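Local coordinates for protein transaminase (Bacillus megaterium, PDB 5G0A) that probably transfers amino groups between amines and carbonyl compounds with pyridoxal-5'-phosphate as cofactor, as an S-selective omega-transaminase of the class-III family, at residues 8-13 with 35-40; 273-278 with 343-348. One frame throughout, in Å; residues are numbered along the deposited sequence.

Contact 1: residues 8-13 with 35-40; sequences INWEQV and PIESTE
Trp10 reaches from the first turn of helix 10-20 to the chain that leads into strand 38-40, and its six-membered ring makes all the close contacts, at an oblique slant. At the CE3 corner Trp10 CE3 lies 3.8 Å from Pro35 CB, the two side chains running past each other in opposite directions. At the far corner Trp10 CZ2 is 3.7 Å from Glu37 CB and equally near Glu37 CG, so the aliphatic part of the glutamate, crossing the indole at about a right angle, does the touching. Glu37 CG stands anti to the backbone N (chi1 179°) and the chain then bends at chi2, which carries the carboxylate away from helix 10-20, its plane 89° from the ring. There Glu37 OE1 accepts from Ser38 OG at 2.7 Å, met from above the carboxylate plane. Ile8 CG2 sits over one indole face, offset toward the rim. Asn9 is the N-cap of the helix: its OD1 takes the N-H of Gln12 at 3.0 Å, well above the amide carbonyl plane. Pro47 touches both Trp10 and Pro35, while the Ile36 carbonyl oxygen accepts from Tyr82 of the second subunit. Both Glu37 and Ser38 pair with Ile45, a classic beta bulge at the start of the strand 38-40/43-45 hairpin, against which the capped N-terminal helix rests by its tryptophan.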
ATOM      1  N   ILE B   8     -45.453 -14.320  17.481  1.00 49.88           N
ATOM      2  CA  ILE B   8     -44.088 -14.000  17.903  1.00 43.64           C
ATOM      3  C   ILE B   8     -43.843 -14.410  19.342  1.00 40.99           C
ATOM      4  O   ILE B   8     -44.437 -13.846  20.261  1.00 40.10           O
ATOM      5  CB  ILE B   8     -43.742 -12.495  17.748  1.00 41.10           C
ATOM      6  CG1 ILE B   8     -44.078 -11.989  16.336  1.00 39.28           C
ATOM      7  CG2 ILE B   8     -42.268 -12.256  18.090  1.00 37.59           C
ATOM      8  CD1 ILE B   8     -44.002 -10.476  16.172  1.00 38.24           C
ATOM      9  N   ASN B   9     -42.934 -15.369  19.524  1.00 37.28           N
ATOM     10  CA  ASN B   9     -42.401 -15.712  20.835  1.00 36.08           C
ATOM     11  C   ASN B   9     -41.142 -14.875  21.059  1.00 32.99           C
ATOM     12  O   ASN B   9     -40.062 -15.237  20.588  1.00 29.83           O
ATOM     13  CB  ASN B   9     -42.072 -17.209  20.876  1.00 35.87           C
ATOM     14  CG  ASN B   9     -41.470 -17.669  22.193  1.00 37.34           C
ATOM     15  OD1 ASN B   9     -41.012 -16.874  23.028  1.00 35.01           O
ATOM     16  ND2 ASN B   9     -41.442 -18.985  22.374  1.00 40.89           N
ATOM     17  N   TRP B  10     -41.281 -13.769  21.788  1.00 31.61           N
ATOM     18  CA  TRP B  10     -40.172 -12.820  21.944  1.00 30.39           C
ATOM     19  C   TRP B  10     -39.013 -13.364  22.776  1.00 32.74           C
ATOM     20  O   TRP B  10     -37.857 -12.964  22.577  1.00 30.50           O
ATOM     21  CB  TRP B  10     -40.666 -11.456  22.446  1.00 30.66           C
ATOM     22  CG  TRP B  10     -41.392 -10.640  21.400  1.00 31.66           C
ATOM     23  CD1 TRP B  10     -42.746 -10.505  21.238  1.00 32.57           C
ATOM     24  CD2 TRP B  10     -40.784  -9.854  20.362  1.00 31.64           C
ATOM     25  NE1 TRP B  10     -43.016  -9.676  20.165  1.00 33.60           N
ATOM     26  CE2 TRP B  10     -41.831  -9.258  19.615  1.00 32.42           C
ATOM     27  CE3 TRP B  10     -39.458  -9.585  20.005  1.00 32.01           C
ATOM     28  CZ2 TRP B  10     -41.591  -8.406  18.515  1.00 32.09           C
ATOM     29  CZ3 TRP B  10     -39.219  -8.708  18.911  1.00 31.85           C
ATOM     30  CH2 TRP B  10     -40.280  -8.149  18.186  1.00 33.07           C
ATOM     31  N   GLU B  11     -39.289 -14.295  23.694  1.00 32.53           N
ATOM     32  CA  GLU B  11     -38.198 -14.963  24.391  1.00 33.07           C
ATOM     33  C   GLU B  11     -37.394 -15.842  23.413  1.00 33.01           C
ATOM     34  O   GLU B  11     -36.165 -15.931  23.514  1.00 34.32           O
ATOM     35  CB  GLU B  11     -38.709 -15.759  25.612  1.00 33.99           C
ATOM     36  CG  GLU B  11     -39.136 -14.850  26.756  1.00 37.10           C
ATOM     37  CD  GLU B  11     -37.991 -14.017  27.299  1.00 39.31           C
ATOM     38  OE1 GLU B  11     -36.928 -14.595  27.588  1.00 40.38           O
ATOM     39  OE2 GLU B  11     -38.139 -12.783  27.422  1.00 42.59           O
ATOM     40  N   GLN B  12     -38.073 -16.456  22.446  1.00 32.03           N
ATOM     41  CA  GLN B  12     -37.388 -17.235  21.405  1.00 31.40           C
ATOM     42  C   GLN B  12     -36.573 -16.312  20.493  1.00 32.06           C
ATOM     43  O   GLN B  12     -35.439 -16.658  20.114  1.00 30.56           O
ATOM     44  CB  GLN B  12     -38.378 -18.031  20.560  1.00 32.98           C
ATOM     45  CG  GLN B  12     -37.734 -19.062  19.656  1.00 36.94           C
ATOM     46  CD  GLN B  12     -38.736 -19.977  18.976  1.00 41.77           C
ATOM     47  OE1 GLN B  12     -39.688 -19.518  18.342  1.00 44.33           O
ATOM     48  NE2 GLN B  12     -38.507 -21.279  19.079  1.00 41.97           N
ATOM     49  N   VAL B  13     -37.171 -15.175  20.142  1.00 30.16           N
ATOM     50  CA  VAL B  13     -36.490 -14.127  19.342  1.00 29.76           C
ATOM     51  C   VAL B  13     -35.185 -13.720  20.038  1.00 30.03           C
ATOM     52  O   VAL B  13     -34.129 -13.676  19.421  1.00 27.82           O
ATOM     53  CB  VAL B  13     -37.398 -12.885  19.107  1.00 29.57           C
ATOM     54  CG1 VAL B  13     -36.605 -11.678  18.592  1.00 29.10           C
ATOM     55  CG2 VAL B  13     -38.578 -13.198  18.188  1.00 30.35           C
ATOM     56  N   PRO B  35     -35.323  -5.935  22.521  1.00 30.42           N
ATOM     57  CA  PRO B  35     -36.282  -6.064  21.429  1.00 28.34           C
ATOM     58  C   PRO B  35     -37.161  -4.830  21.227  1.00 26.55           C
ATOM     59  O   PRO B  35     -37.685  -4.241  22.181  1.00 27.99           O
ATOM     60  CB  PRO B  35     -37.103  -7.295  21.817  1.00 30.02           C
ATOM     61  CG  PRO B  35     -37.036  -7.338  23.307  1.00 32.22           C
ATOM     62  CD  PRO B  35     -35.660  -6.820  23.661  1.00 30.17           C
ATOM     63  N   ILE B  36     -37.275  -4.425  19.970  1.00 25.90           N
ATOM     64  CA  ILE B  36     -38.193  -3.364  19.574  1.00 24.96           C
ATOM     65  C   ILE B  36     -39.225  -3.936  18.615  1.00 26.73           C
ATOM     66  O   ILE B  36     -38.886  -4.399  17.515  1.00 26.38           O
ATOM     67  CB  ILE B  36     -37.441  -2.175  18.933  1.00 25.16           C
ATOM     68  CG1 ILE B  36     -36.382  -1.631  19.906  1.00 25.95           C
ATOM     69  CG2 ILE B  36     -38.424  -1.103  18.459  1.00 26.38           C
ATOM     70  CD1 ILE B  36     -36.950  -1.098  21.235  1.00 24.08           C
ATOM     71  N   GLU B  37     -40.490  -3.925  19.045  1.00 26.39           N
ATOM     72  CA  GLU B  37     -41.599  -4.502  18.255  1.00 26.72           C
ATOM     73  C   GLU B  37     -42.137  -3.589  17.155  1.00 25.85           C
ATOM     74  O   GLU B  37     -42.604  -4.061  16.121  1.00 26.89           O
ATOM     75  CB  GLU B  37     -42.739  -4.958  19.210  1.00 27.42           C
ATOM     76  CG  GLU B  37     -43.985  -5.554  18.522  1.00 29.79           C
ATOM     77  CD  GLU B  37     -44.984  -4.513  18.046  1.00 30.18           C
ATOM     78  OE1 GLU B  37     -45.116  -3.445  18.674  1.00 31.16           O
ATOM     79  OE2 GLU B  37     -45.670  -4.755  17.016  1.00 31.09           O
ATOM     80  N   SER B  38     -42.112  -2.284  17.385  1.00 25.09           N
ATOM     81  CA  SER B  38     -42.628  -1.327  16.410  1.00 25.70           C
ATOM     82  C   SER B  38     -42.113   0.047  16.781  1.00 26.55           C
ATOM     83  O   SER B  38     -41.524   0.231  17.852  1.00 27.81           O
ATOM     84  CB  SER B  38     -44.177  -1.357  16.312  1.00 27.47           C
ATOM     85  OG  SER B  38     -44.768  -1.013  17.562  1.00 27.64           O
ATOM     86  N   THR B  39     -42.305   1.001  15.878  1.00 25.57           N
ATOM     87  CA  THR B  39     -41.915   2.376  16.146  1.00 26.17           C
ATOM     88  C   THR B  39     -42.997   3.316  15.659  1.00 26.40           C
ATOM     89  O   THR B  39     -43.861   2.937  14.857  1.00 26.79           O
ATOM     90  CB  THR B  39     -40.614   2.726  15.397  1.00 24.86           C
ATOM     91  OG1 THR B  39     -40.863   2.630  13.989  1.00 25.67           O
ATOM     92  CG2 THR B  39     -39.493   1.771  15.786  1.00 25.27           C
ATOM     93  N   GLU B  40     -42.927   4.559  16.126  1.00 26.37           N
ATOM     94  CA  GLU B  40     -43.890   5.568  15.730  1.00 29.20           C
ATOM     95  C   GLU B  40     -43.393   6.940  16.141  1.00 26.61           C
ATOM     96  O   GLU B  40     -43.140   7.170  17.310  1.00 27.69           O
ATOM     97  CB  GLU B  40     -45.254   5.269  16.396  1.00 35.29           C
ATOM     98  CG  GLU B  40     -46.317   6.329  16.132  1.00 44.70           C
ATOM     99  CD  GLU B  40     -47.526   6.202  17.050  1.00 52.02           C
ATOM    100  OE1 GLU B  40     -47.453   6.680  18.201  1.00 54.30           O
ATOM    101  OE2 GLU B  40     -48.553   5.635  16.613  1.00 53.39           O
TER

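Contact 2: residues 273-278 with 343-348; sequences TGFGRT and ANLEVM
The irregular loop 273-278 passes beside helix 335-350 with Phe275 CA 8.3 Å from Leu345 CA, and Phe275 itself has positive phi and psi (60° and 55°). No hydrogen bond joins the two segments; three buried side chains make the contact. The Phe275 ring meets one branch of Leu345 at a slant, Leu345 CD2 lying 3.4 Å from Phe275 CD1 and 3.5 Å from Phe275 CE1, a tight fit of methyl against ring carbons. Leu345 leaves the helix with CG anti to its carbonyl carbon; CD1 continues the extended chain, and the other branch, CD2, turns to the ring. One turn on, Met348 deals with the root of the phenylalanine: its SD is 4.0 Å from Phe275 CB and 3.7 Å from Phe275 O, and a bend at chi3 (-107°) brings the CE methyl alongside, 3.8 Å from Phe275 O. The same oxygen accepts a hydrogen bond from Asn63 ND2, outside the two segments, and Phe282 stacks edge-to-face with Phe275. The loop follows strand 265-269 of the large mixed sheet, with the Phe275 side chain about 12 Å from a bound pyridoxal-5'-phosphate. Ile105 of helix 92-105 touches Phe275, and Ile100 and Ile101 touch Leu345, so the loop lies against helices 335-350 and 92-105, while helix 353-374 backs Met348 through Phe353.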
ATOM      1  N   THR B 273     -25.399  15.080   8.026  1.00 24.80           N
ATOM      2  CA  THR B 273     -25.966  16.446   8.116  1.00 24.32           C
ATOM      3  C   THR B 273     -27.019  16.764   7.061  1.00 25.10           C
ATOM      4  O   THR B 273     -27.635  17.847   7.093  1.00 26.53           O
ATOM      5  CB  THR B 273     -24.870  17.524   8.038  1.00 23.94           C
ATOM      6  OG1 THR B 273     -24.126  17.329   6.828  1.00 25.22           O
ATOM      7  CG2 THR B 273     -23.951  17.437   9.262  1.00 26.23           C
ATOM      8  N   GLY B 274     -27.224  15.842   6.120  1.00 22.86           N
ATOM      9  CA  GLY B 274     -28.121  16.068   5.014  1.00 25.31           C
ATOM     10  C   GLY B 274     -29.601  16.006   5.363  1.00 24.74           C
ATOM     11  O   GLY B 274     -29.993  15.440   6.380  1.00 26.82           O
ATOM     12  N   PHE B 275     -30.404  16.592   4.486  1.00 22.65           N
ATOM     13  CA  PHE B 275     -31.872  16.492   4.546  1.00 24.30           C
ATOM     14  C   PHE B 275     -32.495  17.019   5.818  1.00 25.50           C
ATOM     15  O   PHE B 275     -33.225  16.319   6.519  1.00 25.07           O
ATOM     16  CB  PHE B 275     -32.355  15.084   4.118  1.00 24.31           C
ATOM     17  CG  PHE B 275     -31.907  14.750   2.736  1.00 24.97           C
ATOM     18  CD1 PHE B 275     -32.556  15.299   1.643  1.00 24.76           C
ATOM     19  CD2 PHE B 275     -30.735  13.988   2.533  1.00 25.64           C
ATOM     20  CE1 PHE B 275     -32.102  15.063   0.355  1.00 25.51           C
ATOM     21  CE2 PHE B 275     -30.274  13.749   1.241  1.00 23.43           C
ATOM     22  CZ  PHE B 275     -30.964  14.264   0.155  1.00 25.60           C
ATOM     23  N   GLY B 276     -32.168  18.280   6.110  1.00 26.11           N
ATOM     24  CA  GLY B 276     -32.867  19.039   7.151  1.00 26.97           C
ATOM     25  C   GLY B 276     -32.309  18.892   8.547  1.00 26.00           C
ATOM     26  O   GLY B 276     -32.738  19.601   9.470  1.00 26.87           O
ATOM     27  N   ARG B 277     -31.347  17.972   8.719  1.00 25.45           N
ATOM     28  CA  ARG B 277     -30.789  17.645  10.022  1.00 24.52           C
ATOM     29  C   ARG B 277     -30.296  18.884  10.794  1.00 26.52           C
ATOM     30  O   ARG B 277     -30.384  18.931  12.027  1.00 25.36           O
ATOM     31  CB  ARG B 277     -29.632  16.613   9.849  1.00 24.37           C
ATOM     32  CG  ARG B 277     -28.843  16.232  11.104  1.00 24.63           C
ATOM     33  CD  ARG B 277     -29.722  15.696  12.242  1.00 24.62           C
ATOM     34  NE  ARG B 277     -30.506  14.537  11.785  1.00 24.20           N
ATOM     35  CZ  ARG B 277     -31.450  13.936  12.507  1.00 25.84           C
ATOM     36  NH1 ARG B 277     -31.715  14.360  13.750  1.00 26.29           N
ATOM     37  NH2 ARG B 277     -32.123  12.904  11.992  1.00 24.02           N
ATOM     38  N   THR B 278     -29.779  19.867  10.056  1.00 26.18           N
ATOM     39  CA  THR B 278     -29.149  21.049  10.667  1.00 26.09           C
ATOM     40  C   THR B 278     -30.010  22.302  10.477  1.00 27.92           C
ATOM     41  O   THR B 278     -29.547  23.422  10.732  1.00 26.79           O
ATOM     42  CB  THR B 278     -27.734  21.340  10.077  1.00 25.50           C
ATOM     43  OG1 THR B 278     -27.854  21.873   8.751  1.00 26.35           O
ATOM     44  CG2 THR B 278     -26.870  20.050  10.061  1.00 26.40           C
ATOM     45  N   ALA B 343     -40.879   9.635  -1.858  1.00 25.78           N
ATOM     46  CA  ALA B 343     -41.932   9.974  -0.898  1.00 26.35           C
ATOM     47  C   ALA B 343     -41.371  10.711   0.315  1.00 26.68           C
ATOM     48  O   ALA B 343     -41.961  11.668   0.793  1.00 26.32           O
ATOM     49  CB  ALA B 343     -42.697   8.732  -0.476  1.00 26.08           C
ATOM     50  N   ASN B 344     -40.211  10.280   0.811  1.00 25.29           N
ATOM     51  CA  ASN B 344     -39.587  10.958   1.941  1.00 24.34           C
ATOM     52  C   ASN B 344     -39.325  12.438   1.622  1.00 25.20           C
ATOM     53  O   ASN B 344     -39.669  13.332   2.402  1.00 25.35           O
ATOM     54  CB  ASN B 344     -38.268  10.248   2.278  1.00 25.10           C
ATOM     55  CG  ASN B 344     -37.484  10.954   3.343  1.00 23.36           C
ATOM     56  OD1 ASN B 344     -37.913  11.055   4.482  1.00 24.71           O
ATOM     57  ND2 ASN B 344     -36.280  11.390   2.987  1.00 24.59           N
ATOM     58  N   LEU B 345     -38.736  12.687   0.452  1.00 26.02           N
ATOM     59  CA  LEU B 345     -38.394  14.049   0.039  1.00 26.87           C
ATOM     60  C   LEU B 345     -39.663  14.877  -0.231  1.00 27.88           C
ATOM     61  O   LEU B 345     -39.705  16.081   0.061  1.00 27.76           O
ATOM     62  CB  LEU B 345     -37.490  14.023  -1.200  1.00 25.87           C
ATOM     63  CG  LEU B 345     -36.116  13.368  -0.936  1.00 27.68           C
ATOM     64  CD1 LEU B 345     -35.213  13.417  -2.165  1.00 26.08           C
ATOM     65  CD2 LEU B 345     -35.447  14.016   0.271  1.00 26.88           C
ATOM     66  N   GLU B 346     -40.679  14.225  -0.786  1.00 26.95           N
ATOM     67  CA  GLU B 346     -41.940  14.938  -1.105  1.00 28.65           C
ATOM     68  C   GLU B 346     -42.625  15.379   0.171  1.00 29.51           C
ATOM     69  O   GLU B 346     -43.110  16.508   0.249  1.00 32.10           O
ATOM     70  CB  GLU B 346     -42.857  14.068  -1.963  1.00 30.57           C
ATOM     71  CG  GLU B 346     -42.412  14.067  -3.421  1.00 31.61           C
ATOM     72  CD  GLU B 346     -43.011  12.936  -4.218  1.00 36.31           C
ATOM     73  OE1 GLU B 346     -43.671  12.064  -3.622  1.00 39.05           O
ATOM     74  OE2 GLU B 346     -42.803  12.918  -5.442  1.00 41.00           O
ATOM     75  N   VAL B 347     -42.646  14.495   1.174  1.00 28.74           N
ATOM     76  CA  VAL B 347     -43.224  14.825   2.486  1.00 28.58           C
ATOM     77  C   VAL B 347     -42.435  15.933   3.190  1.00 30.51           C
ATOM     78  O   VAL B 347     -43.011  16.890   3.724  1.00 28.85           O
ATOM     79  CB  VAL B 347     -43.355  13.576   3.405  1.00 30.84           C
ATOM     80  CG1 VAL B 347     -43.861  13.985   4.790  1.00 32.00           C
ATOM     81  CG2 VAL B 347     -44.289  12.539   2.790  1.00 30.89           C
ATOM     82  N   MET B 348     -41.107  15.784   3.201  1.00 28.33           N
ATOM     83  CA  MET B 348     -40.214  16.790   3.743  1.00 29.94           C
ATOM     84  C   MET B 348     -40.479  18.174   3.122  1.00 29.45           C
ATOM     85  O   MET B 348     -40.548  19.162   3.835  1.00 34.25           O
ATOM     86  CB  MET B 348     -38.769  16.338   3.509  1.00 30.17           C
ATOM     87  CG  MET B 348     -37.880  16.532   4.706  1.00 32.98           C
ATOM     88  SD  MET B 348     -36.241  15.872   4.377  1.00 32.54           S
ATOM     89  CE  MET B 348     -36.269  14.374   5.383  1.00 28.17           C
TER

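In the fold
From the N terminus the chain forms helix 10-20 and soon returns at 35-40, where contact 1 closes a loop of 21 residues and sets the start of the helix against the small sheet, beside the second subunit. The chain then builds helices 69-78 and 92-105 and much of the large mixed sheet before contact 2 opens after strand 265-269. Strands 293-296 and 308-313 lie within its 64-residue loop, which helix 335-350 closes in the buried interior. The contacts follow in series, neither nested nor crossed. The centres of contacts 1 and 2 are 29 Å apart. Contact 1 ties the N-terminal helix to the chain entering the small sheet; contact 2 ties the loop after strand 265-269 to helix 335-350.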